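Local coordinates for acireductone dioxygenase (PDB 4QGL), which probably catalyses metal-dependent cleavage of an acireductone by dioxygen in methionine salvage, giving the methionine keto-acid precursor with iron or carbon monoxide with nickel, at residues 43-48 with 57-62; 80-85 with 157-162; 111-116 with 132-137; 117-122 with 149-154. All blocks are in the same frame, centred on the assembly; numbering follows the deposited sequence.

Interaction 1. Residues 43-48 with 57-62; sequences PPHLNE and KAEILA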
loop_
_atom_site.group_PDB
_atom_site.type_symbol
_atom_site.label_atom_id
_atom_site.label_comp_id
_atom_site.label_asym_id
_atom_site.label_seq_id
_atom_site.Cartn_x
_atom_site.Cartn_y
_atom_site.Cartn_z
ATOM N N PRO A 43 -4.617 0.730 -18.653
ATOM C CA PRO A 43 -5.287 1.584 -19.623
ATOM C C PRO A 43 -5.537 2.998 -19.110
ATOM O O PRO A 43 -5.900 3.185 -17.960
ATOM C CB PRO A 43 -6.625 0.890 -19.875
ATOM C CG PRO A 43 -6.512 -0.469 -19.314
ATOM C CD PRO A 43 -5.225 -0.604 -18.570
ATOM N N PRO A 44 -5.368 3.981 -19.981
ATOM C CA PRO A 44 -5.428 5.372 -19.544
ATOM C C PRO A 44 -6.757 5.827 -18.946
ATOM O O PRO A 44 -6.740 6.669 -18.032
ATOM C CB PRO A 44 -5.084 6.145 -20.825
ATOM C CG PRO A 44 -4.152 5.224 -21.546
ATOM C CD PRO A 44 -4.755 3.861 -21.318
ATOM N N HIS A 45 -7.875 5.270 -19.408
ATOM C CA HIS A 45 -9.155 5.660 -18.838
ATOM C C HIS A 45 -9.245 5.172 -17.395
ATOM O O HIS A 45 -10.088 5.659 -16.652
ATOM C CB HIS A 45 -10.337 5.175 -19.667
ATOM C CG HIS A 45 -10.748 3.774 -19.369
ATOM N ND1 HIS A 45 -11.818 3.478 -18.558
ATOM C CD2 HIS A 45 -10.241 2.587 -19.777
ATOM C CE1 HIS A 45 -11.950 2.165 -18.474
ATOM N NE2 HIS A 45 -11.004 1.600 -19.203
ATOM N N LEU A 46 -8.373 4.242 -16.984
ATOM C CA LEU A 46 -8.272 3.880 -15.547
ATOM C C LEU A 46 -7.246 4.658 -14.692
ATOM O O LEU A 46 -7.264 4.526 -13.476
ATOM C CB LEU A 46 -8.067 2.368 -15.384
ATOM C CG LEU A 46 -9.277 1.588 -15.863
ATOM C CD1 LEU A 46 -9.093 0.099 -15.630
ATOM C CD2 LEU A 46 -10.526 2.085 -15.176
ATOM N N ASN A 47 -6.363 5.432 -15.332
ATOM C CA ASN A 47 -5.435 6.344 -14.644
ATOM C C ASN A 47 -6.156 7.494 -13.923
ATOM O O ASN A 47 -7.083 8.105 -14.463
ATOM C CB ASN A 47 -4.443 6.953 -15.636
ATOM C CG ASN A 47 -3.075 6.339 -15.542
ATOM O OD1 ASN A 47 -2.118 6.999 -15.137
ATOM N ND2 ASN A 47 -2.963 5.072 -15.935
ATOM N N GLU A 48 -5.726 7.772 -12.702
ATOM C CA GLU A 48 -6.344 8.808 -11.903
ATOM C C GLU A 48 -7.862 8.764 -12.037
ATOM O O GLU A 48 -8.511 9.763 -12.311
ATOM C CB GLU A 48 -5.805 10.190 -12.296
ATOM C CG GLU A 48 -4.456 10.573 -11.689
ATOM C CD GLU A 48 -4.193 9.962 -10.313
ATOM O OE1 GLU A 48 -4.885 10.312 -9.336
ATOM O OE2 GLU A 48 -3.289 9.109 -10.197
ATOM N N LYS A 57 -13.342 -1.896 -11.844
ATOM C CA LYS A 57 -12.710 -2.715 -10.819
ATOM C C LYS A 57 -12.284 -4.104 -11.262
ATOM O O LYS A 57 -11.202 -4.576 -10.918
ATOM C CB LYS A 57 -13.694 -2.878 -9.666
ATOM C CG LYS A 57 -13.499 -1.841 -8.591
ATOM C CD LYS A 57 -14.414 -2.100 -7.416
ATOM C CE LYS A 57 -14.947 -0.778 -6.887
ATOM N NZ LYS A 57 -15.115 -0.833 -5.409
ATOM N N ALA A 58 -13.176 -4.769 -11.976
ATOM C CA ALA A 58 -12.909 -6.083 -12.550
ATOM C C ALA A 58 -11.784 -6.010 -13.559
ATOM O O ALA A 58 -10.967 -6.910 -13.647
ATOM C CB ALA A 58 -14.173 -6.638 -13.206
ATOM N N GLU A 59 -11.752 -4.927 -14.316
ATOM C CA GLU A 59 -10.719 -4.713 -15.314
ATOM C C GLU A 59 -9.349 -4.505 -14.729
ATOM O O GLU A 59 -8.375 -4.997 -15.261
ATOM C CB GLU A 59 -11.050 -3.484 -16.115
ATOM C CG GLU A 59 -10.314 -3.422 -17.427
ATOM C CD GLU A 59 -10.835 -2.313 -18.312
ATOM O OE1 GLU A 59 -10.209 -2.082 -19.369
ATOM O OE2 GLU A 59 -11.860 -1.663 -17.948
ATOM N N ILE A 60 -9.293 -3.739 -13.647
ATOM C CA ILE A 60 -8.057 -3.460 -12.940
ATOM C C ILE A 60 -7.440 -4.754 -12.434
ATOM O O ILE A 60 -6.262 -5.028 -12.659
ATOM C CB ILE A 60 -8.311 -2.473 -11.788
ATOM C CG1 ILE A 60 -8.431 -1.054 -12.347
ATOM C CG2 ILE A 60 -7.190 -2.522 -10.748
ATOM C CD1 ILE A 60 -8.634 0.004 -11.285
ATOM N N LEU A 61 -8.254 -5.563 -11.767
ATOM C CA LEU A 61 -7.867 -6.937 -11.396
ATOM C C LEU A 61 -7.544 -7.879 -12.570
ATOM O O LEU A 61 -6.773 -8.815 -12.426
ATOM C CB LEU A 61 -8.965 -7.569 -10.551
ATOM C CG LEU A 61 -9.204 -6.896 -9.198
ATOM C CD1 LEU A 61 -10.400 -7.564 -8.538
ATOM C CD2 LEU A 61 -7.956 -6.956 -8.323
ATOM N N ALA A 62 -8.125 -7.657 -13.730
ATOM C CA ALA A 62 -7.704 -8.418 -14.880
ATOM C C ALA A 62 -6.314 -8.072 -15.389
ATOM O O ALA A 62 -5.585 -8.955 -15.814
ATOM C CB ALA A 62 -8.719 -8.274 -16.006
HETATM O O HOH W 1 -10.308 -0.671 -21.369
#
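A short 3-10 turn, 44-46, packs through Leu46 and its neighbours against one side of helix 54-63, joining the loop that follows strand 33-36 to the helix it leads into. With CG of Leu46 anti to its carbonyl carbon (chi1 -65°), the side chain reaches toward the helix, and its branch CD1 lies 3.5 Å from Ile60 CG1. The same methyl lies along the stem of Glu59, 4.1 Å from CB and from CG, and 4.0 Å from the carboxylate carbon CD. Ile60 in turn packs on Ile161 of strand 158-164, which makes a branched hydrocarbon suitable between the turn and the sheet. Nearer the surface the contact becomes polar. Glu59 is extended, and its carboxylate lies at the edge of the His45 ring with the two planes 43° apart; NE2 of His45 is 3.6 Å from OE2 of Glu59 and no direct hydrogen bond forms. A water lies between NE2 and Glu59 OE1, although its modelled distance to the carboxylate is doubtfully short. The contact thus has an apolar centre, Leu46 on Ile60, and a polar margin, where any attraction would depend on the charge of the imidazole.

Interaction 2. Residues 80-85 with 157-162; sequences HDVISL and QVVAIR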
loop_
_atom_site.group_PDB
_atom_site.type_symbol
_atom_site.label_atom_id
_atom_site.label_comp_id
_atom_site.label_asym_id
_atom_site.label_seq_id
_atom_site.Cartn_x
_atom_site.Cartn_y
_atom_site.Cartn_z
ATOM N N HIS A 80 -8.820 -10.866 -3.072
ATOM C CA HIS A 80 -8.393 -9.519 -3.459
ATOM C C HIS A 80 -9.558 -8.665 -3.930
ATOM O O HIS A 80 -10.550 -9.198 -4.475
ATOM C CB HIS A 80 -7.321 -9.567 -4.558
ATOM C CG HIS A 80 -7.609 -10.529 -5.669
ATOM N ND1 HIS A 80 -7.246 -11.863 -5.616
ATOM C CD2 HIS A 80 -8.204 -10.352 -6.874
ATOM C CE1 HIS A 80 -7.609 -12.465 -6.735
ATOM N NE2 HIS A 80 -8.191 -11.570 -7.517
ATOM N N ASP A 81 -9.441 -7.351 -3.726
ATOM C CA ASP A 81 -10.428 -6.413 -4.257
ATOM C C ASP A 81 -9.869 -5.017 -4.438
ATOM O O ASP A 81 -8.690 -4.804 -4.258
ATOM C CB ASP A 81 -11.687 -6.387 -3.396
ATOM C CG ASP A 81 -11.435 -5.916 -1.972
ATOM O OD1 ASP A 81 -10.434 -5.191 -1.683
ATOM O OD2 ASP A 81 -12.289 -6.297 -1.132
ATOM N N VAL A 82 -10.719 -4.081 -4.820
ATOM C CA VAL A 82 -10.270 -2.743 -5.085
ATOM C C VAL A 82 -11.030 -1.784 -4.207
ATOM O O VAL A 82 -12.234 -1.863 -4.101
ATOM C CB VAL A 82 -10.447 -2.363 -6.560
ATOM C CG1 VAL A 82 -9.896 -0.978 -6.841
ATOM C CG2 VAL A 82 -9.763 -3.395 -7.444
ATOM N N ILE A 83 -10.302 -0.878 -3.575
ATOM C CA ILE A 83 -10.931 0.221 -2.867
ATOM C C ILE A 83 -10.434 1.577 -3.376
ATOM O O ILE A 83 -9.327 1.701 -3.866
ATOM C CB ILE A 83 -10.794 0.045 -1.337
ATOM C CG1 ILE A 83 -9.356 -0.223 -0.907
ATOM C CG2 ILE A 83 -11.633 -1.152 -0.900
ATOM C CD1 ILE A 83 -8.613 1.002 -0.491
ATOM N N SER A 84 -11.294 2.578 -3.300
ATOM C CA SER A 84 -10.855 3.951 -3.500
ATOM C C SER A 84 -11.358 4.904 -2.425
ATOM O O SER A 84 -12.464 4.773 -1.958
ATOM C CB SER A 84 -11.247 4.446 -4.872
ATOM O OG SER A 84 -12.616 4.727 -4.928
ATOM N N LEU A 85 -10.498 5.858 -2.054
ATOM C CA LEU A 85 -10.776 6.903 -1.065
ATOM C C LEU A 85 -10.483 8.233 -1.690
ATOM O O LEU A 85 -9.527 8.350 -2.436
ATOM C CB LEU A 85 -9.883 6.732 0.155
ATOM C CG LEU A 85 -10.143 5.468 0.979
ATOM C CD1 LEU A 85 -9.087 5.284 2.043
ATOM C CD2 LEU A 85 -11.512 5.503 1.611
ATOM N N GLN A 157 -6.224 11.265 -1.740
ATOM C CA GLN A 157 -6.904 10.315 -2.599
ATOM C C GLN A 157 -6.004 9.130 -2.947
ATOM O O GLN A 157 -4.824 9.290 -3.235
ATOM C CB GLN A 157 -7.381 10.991 -3.868
ATOM C CG GLN A 157 -6.231 11.499 -4.691
ATOM C CD GLN A 157 -6.689 12.370 -5.810
ATOM O OE1 GLN A 157 -7.881 12.527 -6.019
ATOM N NE2 GLN A 157 -5.739 12.955 -6.537
ATOM N N VAL A 158 -6.573 7.939 -2.908
ATOM C CA VAL A 158 -5.828 6.765 -3.305
ATOM C C VAL A 158 -6.760 5.730 -3.917
ATOM O O VAL A 158 -7.923 5.573 -3.496
ATOM C CB VAL A 158 -5.021 6.210 -2.101
ATOM C CG1 VAL A 158 -5.872 5.383 -1.163
ATOM C CG2 VAL A 158 -3.865 5.381 -2.575
ATOM N N VAL A 159 -6.251 5.040 -4.935
ATOM C CA VAL A 159 -6.860 3.781 -5.433
ATOM C C VAL A 159 -5.869 2.645 -5.267
ATOM O O VAL A 159 -4.724 2.800 -5.630
ATOM C CB VAL A 159 -7.270 3.860 -6.902
ATOM C CG1 VAL A 159 -7.813 2.529 -7.364
ATOM C CG2 VAL A 159 -8.353 4.882 -7.115
ATOM N N ALA A 160 -6.337 1.514 -4.722
ATOM C CA ALA A 160 -5.500 0.348 -4.379
ATOM C C ALA A 160 -6.193 -0.988 -4.570
ATOM O O ALA A 160 -7.400 -1.120 -4.452
ATOM C CB ALA A 160 -5.056 0.446 -2.919
ATOM N N ILE A 161 -5.375 -1.986 -4.787
ATOM C CA ILE A 161 -5.805 -3.351 -4.713
ATOM C C ILE A 161 -5.376 -3.895 -3.356
ATOM O O ILE A 161 -4.243 -3.732 -2.974
ATOM C CB ILE A 161 -5.171 -4.204 -5.824
ATOM C CG1 ILE A 161 -5.487 -3.610 -7.185
ATOM C CG2 ILE A 161 -5.726 -5.599 -5.749
ATOM C CD1 ILE A 161 -4.717 -4.251 -8.324
ATOM N N ARG A 162 -6.275 -4.542 -2.631
ATOM C CA ARG A 162 -5.913 -5.169 -1.399
ATOM C C ARG A 162 -5.892 -6.659 -1.600
ATOM O O ARG A 162 -6.854 -7.243 -2.122
ATOM C CB ARG A 162 -6.927 -4.849 -0.335
ATOM C CG ARG A 162 -7.418 -3.429 -0.398
ATOM C CD ARG A 162 -8.893 -3.452 -0.116
ATOM N NE ARG A 162 -9.168 -3.268 1.301
ATOM C CZ ARG A 162 -10.328 -3.552 1.876
ATOM N NH1 ARG A 162 -10.475 -3.342 3.167
ATOM N NH2 ARG A 162 -11.337 -4.047 1.172
#
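Edge strand 79-85 of one cupin sheet is paired here, antiparallel, with strand 158-164, and Asp81 with Arg162, Ile83 with Ala160 and Leu85 with Val158 are its hydrogen-bonded pairs. Each pair exchanges two backbone bonds; the straightest is Leu85 N to Val158 O, at 3.0 Å and 170° at the hydrogen. Between them, Val82 with Ile161 and Ser84 with Val159 are non-hydrogen-bonded pairs. The side chains of these two pairs share a face on which Val82 CG1 meets Val159 CG1 at 4.1 Å; Leu61 of helix 54-63 covers Val82 and Ile161, so beta-branched aliphatic residues fit well. The opposite face carries Asp81, Ile83 and Arg162. Bent at chi2 and chi3, the arginine turns back over the neighbouring strand. Its NH2 forms a salt bridge to Asp81, 3.2 Å from an OD1 whose position is uncertain, with carboxylate and guanidinium nearly coplanar (14°). Ile83 packs against the arginine: CG2 lies over one guanidinium face, 3.6 Å from NH2, and CG1 packs on CD at 3.4 Å. Arg162 also touches Arg111, predicted to help generate the substrate dianion. Antiparallel pairing within one of two facing sheets is characteristic of the cupin beta-sandwich.

Interaction 3. Residues 111-116 with 132-137; sequences RFIVSG and VELEPG. With CD (cadmium ion), chain C.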
loop_
_atom_site.group_PDB
_atom_site.type_symbol
_atom_site.label_atom_id
_atom_site.label_comp_id
_atom_site.label_asym_id
_atom_site.label_seq_id
_atom_site.Cartn_x
_atom_site.Cartn_y
_atom_site.Cartn_z
ATOM N N ARG A 111 -0.842 -4.149 -0.198
ATOM C CA ARG A 111 -1.537 -3.129 -0.972
ATOM C C ARG A 111 -0.739 -2.886 -2.245
ATOM O O ARG A 111 0.486 -2.897 -2.197
ATOM C CB ARG A 111 -1.664 -1.810 -0.171
ATOM C CG ARG A 111 -2.568 -1.866 1.064
ATOM C CD ARG A 111 -4.032 -2.164 0.709
ATOM N NE ARG A 111 -4.893 -2.224 1.897
ATOM C CZ ARG A 111 -5.015 -3.278 2.689
ATOM N NH1 ARG A 111 -4.353 -4.392 2.438
ATOM N NH2 ARG A 111 -5.808 -3.218 3.735
ATOM N N PHE A 112 -1.411 -2.690 -3.378
ATOM C CA PHE A 112 -0.724 -2.222 -4.576
ATOM C C PHE A 112 -1.325 -0.915 -5.009
ATOM O O PHE A 112 -2.525 -0.835 -5.185
ATOM C CB PHE A 112 -0.860 -3.230 -5.692
ATOM C CG PHE A 112 -0.464 -2.710 -7.051
ATOM C CD1 PHE A 112 0.844 -2.561 -7.389
ATOM C CD2 PHE A 112 -1.419 -2.414 -7.999
ATOM C CE1 PHE A 112 1.199 -2.109 -8.640
ATOM C CE2 PHE A 112 -1.077 -1.961 -9.252
ATOM C CZ PHE A 112 0.241 -1.801 -9.567
ATOM N N ILE A 113 -0.527 0.116 -5.199
ATOM C CA ILE A 113 -1.128 1.391 -5.568
ATOM C C ILE A 113 -1.355 1.479 -7.072
ATOM O O ILE A 113 -0.434 1.249 -7.870
ATOM C CB ILE A 113 -0.272 2.581 -5.125
ATOM C CG1 ILE A 113 0.053 2.526 -3.614
ATOM C CG2 ILE A 113 -0.951 3.879 -5.501
ATOM C CD1 ILE A 113 -1.013 1.912 -2.734
ATOM N N VAL A 114 -2.588 1.803 -7.438
ATOM C CA VAL A 114 -2.944 2.042 -8.819
ATOM C C VAL A 114 -2.950 3.503 -9.163
ATOM O O VAL A 114 -2.436 3.902 -10.180
ATOM C CB VAL A 114 -4.345 1.523 -9.163
ATOM C CG1 VAL A 114 -4.529 1.520 -10.684
ATOM C CG2 VAL A 114 -4.586 0.109 -8.629
ATOM N N SER A 115 -3.572 4.307 -8.312
ATOM C CA SER A 115 -3.584 5.764 -8.466
ATOM C C SER A 115 -3.404 6.460 -7.133
ATOM O O SER A 115 -3.608 5.840 -6.105
ATOM C CB SER A 115 -4.914 6.175 -9.055
ATOM O OG SER A 115 -4.970 5.804 -10.424
ATOM N N GLY A 116 -3.059 7.758 -7.159
ATOM C CA GLY A 116 -2.895 8.593 -5.954
ATOM C C GLY A 116 -1.710 8.205 -5.116
ATOM O O GLY A 116 -0.695 7.757 -5.645
ATOM N N VAL A 132 7.112 4.652 4.462
ATOM C CA VAL A 132 7.272 4.308 3.099
ATOM C C VAL A 132 6.239 5.124 2.391
ATOM O O VAL A 132 5.040 5.032 2.689
ATOM C CB VAL A 132 7.052 2.806 2.832
ATOM C CG1 VAL A 132 7.484 2.467 1.422
ATOM C CG2 VAL A 132 7.856 1.995 3.826
ATOM N N GLU A 133 6.701 5.916 1.443
ATOM C CA GLU A 133 5.809 6.725 0.636
ATOM C C GLU A 133 5.661 6.088 -0.724
ATOM O O GLU A 133 6.648 5.877 -1.429
ATOM C CB GLU A 133 6.379 8.115 0.463
ATOM C CG GLU A 133 6.788 8.790 1.766
ATOM C CD GLU A 133 7.656 9.999 1.481
ATOM O OE1 GLU A 133 8.157 10.103 0.342
ATOM O OE2 GLU A 133 7.869 10.863 2.361
ATOM N N LEU A 134 4.421 5.839 -1.103
ATOM C CA LEU A 134 4.171 4.971 -2.221
ATOM C C LEU A 134 3.708 5.713 -3.454
ATOM O O LEU A 134 2.904 6.637 -3.347
ATOM C CB LEU A 134 3.093 3.957 -1.825
ATOM C CG LEU A 134 3.384 3.139 -0.577
ATOM C CD1 LEU A 134 2.191 2.273 -0.267
ATOM C CD2 LEU A 134 4.621 2.290 -0.750
ATOM N N GLU A 135 4.191 5.285 -4.623
ATOM C CA GLU A 135 3.736 5.841 -5.893
ATOM C C GLU A 135 2.990 4.775 -6.658
ATOM O O GLU A 135 3.128 3.582 -6.387
ATOM C CB GLU A 135 4.922 6.352 -6.695
ATOM C CG GLU A 135 5.635 7.556 -6.066
ATOM C CD GLU A 135 4.985 8.847 -6.477
ATOM O OE1 GLU A 135 4.069 8.732 -7.290
ATOM O OE2 GLU A 135 5.355 9.948 -6.027
ATOM N N PRO A 136 2.157 5.186 -7.615
ATOM C CA PRO A 136 1.509 4.134 -8.383
ATOM C C PRO A 136 2.507 3.149 -8.931
ATOM O O PRO A 136 3.611 3.529 -9.244
ATOM C CB PRO A 136 0.826 4.900 -9.512
ATOM C CG PRO A 136 0.508 6.242 -8.879
ATOM C CD PRO A 136 1.642 6.533 -7.944
ATOM N N GLY A 137 2.136 1.879 -9.003
ATOM C CA GLY A 137 3.057 0.844 -9.493
ATOM C C GLY A 137 3.768 0.143 -8.353
ATOM O O GLY A 137 4.518 -0.818 -8.586
HETATM CD CD CD C . 3.694 11.077 -7.170
#
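Ile113 and Pro136 meet side by side where two chain turns pass each other. The isoleucine spreads its two branches over different partners. CG1, beside its own backbone N with chi1 -54°, turns to Leu134, reaching CB at 3.8 Å and crossing that side chain at about a right angle; CG2, anti to the N, lies over the backbone of Pro136, 3.8 Å from CA. Beta-branching lets one residue touch Leu134 with one arm and Pro136 with the other. The proline ring rests against two carbonyl oxygens of 114-116, CB 3.5 Å from Val114 O and CD 3.5 Å from Gly116 O. One backbone bond holds the two segments together, Gly137 N to Ile113 O at 2.9 Å. Val114 and Ser115, both facing Val159, form a classic beta bulge, at which the chain turns the corner from one sheet of the cupin sandwich to the other. Phe112, whose ring also stacks on Trp37, brings CE1 to within 3.4 Å of Gly137 C. Glycine suits this position because of its backbone: at a phi of 96° a CB would be jammed against the preceding carbonyl oxygen. Glu135 points the other way: bent at chi2 (-86°), it grips a cadmium ion with both oxygens, OE1 at 2.4 Å and OE2 at 2.3 Å, and His117 and Gly1 O complete the site.

Interaction 4. Residues 117-122 with 149-154; sequences HGIFAI and YFTLQD. With CD (cadmium ion), chain C.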
loop_
_atom_site.group_PDB
_atom_site.type_symbol
_atom_site.label_atom_id
_atom_site.label_comp_id
_atom_site.label_asym_id
_atom_site.label_seq_id
_atom_site.Cartn_x
_atom_site.Cartn_y
_atom_site.Cartn_z
ATOM N N HIS A 117 -1.836 8.375 -3.793
ATOM C CA HIS A 117 -0.690 8.169 -2.870
ATOM C C HIS A 117 -1.086 7.630 -1.512
ATOM O O HIS A 117 -2.237 7.760 -1.091
ATOM C CB HIS A 117 0.083 9.465 -2.638
ATOM C CG HIS A 117 0.500 10.159 -3.894
ATOM N ND1 HIS A 117 -0.329 11.024 -4.573
ATOM C CD2 HIS A 117 1.658 10.127 -4.586
ATOM C CE1 HIS A 117 0.296 11.486 -5.639
ATOM N NE2 HIS A 117 1.506 10.956 -5.670
ATOM N N GLY A 118 -0.146 7.004 -0.824
ATOM C CA GLY A 118 -0.347 6.695 0.576
ATOM C C GLY A 118 0.981 6.734 1.277
ATOM O O GLY A 118 2.018 6.777 0.629
ATOM N N ILE A 119 0.943 6.762 2.604
ATOM C CA ILE A 119 2.139 6.620 3.408
ATOM C C ILE A 119 1.885 5.542 4.436
ATOM O O ILE A 119 0.951 5.651 5.199
ATOM C CB ILE A 119 2.522 7.901 4.180
ATOM C CG1 ILE A 119 2.662 9.119 3.268
ATOM C CG2 ILE A 119 3.882 7.687 4.850
ATOM C CD1 ILE A 119 2.468 10.439 3.988
ATOM N N PHE A 120 2.726 4.519 4.467
ATOM C CA PHE A 120 2.738 3.618 5.595
ATOM C C PHE A 120 3.843 3.969 6.553
ATOM O O PHE A 120 4.984 4.140 6.148
ATOM C CB PHE A 120 2.950 2.194 5.149
ATOM C CG PHE A 120 1.664 1.491 4.821
ATOM C CD1 PHE A 120 0.856 1.035 5.835
ATOM C CD2 PHE A 120 1.260 1.285 3.504
ATOM C CE1 PHE A 120 -0.332 0.410 5.555
ATOM C CE2 PHE A 120 0.071 0.659 3.225
ATOM C CZ PHE A 120 -0.721 0.222 4.256
ATOM N N ALA A 121 3.515 4.035 7.838
ATOM C CA ALA A 121 4.512 4.336 8.865
ATOM C C ALA A 121 4.773 3.072 9.671
ATOM O O ALA A 121 3.897 2.621 10.407
ATOM C CB ALA A 121 4.019 5.465 9.790
ATOM N N ILE A 122 5.987 2.535 9.581
ATOM C CA ILE A 122 6.264 1.205 10.126
ATOM C C ILE A 122 7.344 1.287 11.183
ATOM O O ILE A 122 8.364 1.984 11.023
ATOM C CB ILE A 122 6.630 0.210 9.005
ATOM C CG1 ILE A 122 5.467 0.090 8.027
ATOM C CG2 ILE A 122 6.889 -1.179 9.578
ATOM C CD1 ILE A 122 5.887 -0.167 6.594
ATOM N N TYR A 149 0.859 2.583 11.097
ATOM C CA TYR A 149 -0.394 3.253 10.760
ATOM C C TYR A 149 -0.349 3.777 9.322
ATOM O O TYR A 149 0.673 3.621 8.624
ATOM C CB TYR A 149 -0.749 4.342 11.763
ATOM C CG TYR A 149 0.334 5.325 12.019
ATOM C CD1 TYR A 149 1.295 5.067 12.982
ATOM C CD2 TYR A 149 0.409 6.513 11.313
ATOM C CE1 TYR A 149 2.316 5.972 13.241
ATOM C CE2 TYR A 149 1.433 7.409 11.538
ATOM C CZ TYR A 149 2.389 7.137 12.507
ATOM O OH TYR A 149 3.429 7.997 12.774
ATOM N N PHE A 150 -1.469 4.330 8.847
ATOM C CA PHE A 150 -1.600 4.746 7.441
ATOM C C PHE A 150 -2.070 6.191 7.302
ATOM O O PHE A 150 -2.863 6.692 8.074
ATOM C CB PHE A 150 -2.545 3.809 6.632
ATOM C CG PHE A 150 -2.664 4.186 5.144
ATOM C CD1 PHE A 150 -1.689 3.810 4.247
ATOM C CD2 PHE A 150 -3.736 4.913 4.666
ATOM C CE1 PHE A 150 -1.771 4.168 2.904
ATOM C CE2 PHE A 150 -3.823 5.278 3.338
ATOM C CZ PHE A 150 -2.850 4.898 2.449
ATOM N N THR A 151 -1.602 6.855 6.261
ATOM C CA THR A 151 -1.973 8.244 6.076
ATOM C C THR A 151 -2.072 8.503 4.579
ATOM O O THR A 151 -1.300 7.970 3.770
ATOM C CB THR A 151 -0.926 9.154 6.757
ATOM O OG1 THR A 151 -1.191 9.252 8.175
ATOM C CG2 THR A 151 -0.938 10.507 6.180
ATOM N N LEU A 152 -3.037 9.303 4.188
ATOM C CA LEU A 152 -2.977 9.857 2.874
ATOM C C LEU A 152 -1.996 11.010 2.836
ATOM O O LEU A 152 -1.538 11.518 3.824
ATOM C CB LEU A 152 -4.336 10.340 2.426
ATOM C CG LEU A 152 -5.418 9.276 2.402
ATOM C CD1 LEU A 152 -6.783 9.930 2.355
ATOM C CD2 LEU A 152 -5.197 8.376 1.198
ATOM N N GLN A 153 -1.678 11.419 1.638
ATOM C CA GLN A 153 -0.880 12.588 1.432
ATOM C C GLN A 153 -1.813 13.754 1.212
ATOM O O GLN A 153 -3.007 13.685 1.520
ATOM C CB GLN A 153 0.068 12.378 0.249
ATOM C CG GLN A 153 0.954 11.156 0.439
ATOM C CD GLN A 153 2.353 11.353 -0.121
ATOM O OE1 GLN A 153 2.721 10.756 -1.127
ATOM N NE2 GLN A 153 3.138 12.166 0.534
ATOM N N ASP A 154 -1.266 14.839 0.689
ATOM C CA ASP A 154 -1.981 16.103 0.672
ATOM C C ASP A 154 -2.970 16.169 -0.484
ATOM O O ASP A 154 -3.778 17.058 -0.522
ATOM C CB ASP A 154 -0.965 17.263 0.685
ATOM C CG ASP A 154 -0.001 17.189 1.906
ATOM O OD1 ASP A 154 -0.270 16.358 2.797
ATOM O OD2 ASP A 154 1.022 17.927 1.990
HETATM CD CD CD C . 3.694 11.077 -7.170
#
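Phe120 and Phe150 meet across a non-hydrogen-bonded pair as an edge-to-face stack. The edge of Phe150 points at the face of Phe120, with centroids 5.0 Å apart and planes at 59°, and Phe150 CD1 stands over the centre of the Phe120 ring. Phe150 gets there by swinging CG anti to its backbone N (chi1 -178°), which lays the ring along the neighbouring strand; its far end then comes against Gly118, CZ to CA 3.6 Å, where the absence of a side chain gives the ring its space. The Phe120 ring lies close to Glu109 and His148, ligands of a cadmium ion, so Phe120 lines the cupin metal site. Strands 116-123 and 148-151 run antiparallel at the edge of one sheet of the cupin sandwich, joined by backbone bonds between Ile119 and Thr151 and between Ala121 and Tyr149. On the other face, Tyr149 takes the position between its backbone N and carbonyl carbon, folding its ring over Ala121 in a CH-pi contact: CB lies 3.7 Å from the ring centroid, and a small residue fits beneath the flat ring. Further along, the Gln153 chain, bent at chi2, crosses both Ile119 and His117 at about right angles. Its amide stands 81° from the histidine ring, with OE1 3.3 Å from His117 CB, while CG packs on Ile119 CG1 at 3.9 Å. His117 binds a different cadmium ion, the one held by Glu135, with NE2 2.7 Å away and the metal in the plane of the ring; its ND1 is hydrogen-bonded to Asp155, which would help fix the ring's rotation.

How the interactions relate
Interaction 1 comes first along the chain and lies outermost, about 11 Å between centres from interaction 2, which it meets where Leu61 and Ile60 cover Ile161. Interactions 3 and 4 fall between the two strands that interaction 2 pairs, and their own segments alternate in sequence. Strand 158-164 of interaction 2 neighbours strand 109-113 of interaction 3 in one sheet; strands 116-123 and 129-134 put interactions 3 and 4 side by side in the other. Their centres are about 10 Å apart, and both supply ligands to the same cadmium ion, Glu135 from interaction 3 and His117 from interaction 4. Together the contacts run from the helical cover through both cupin sheets, with Phe120 of interaction 4 beside the active-site metal.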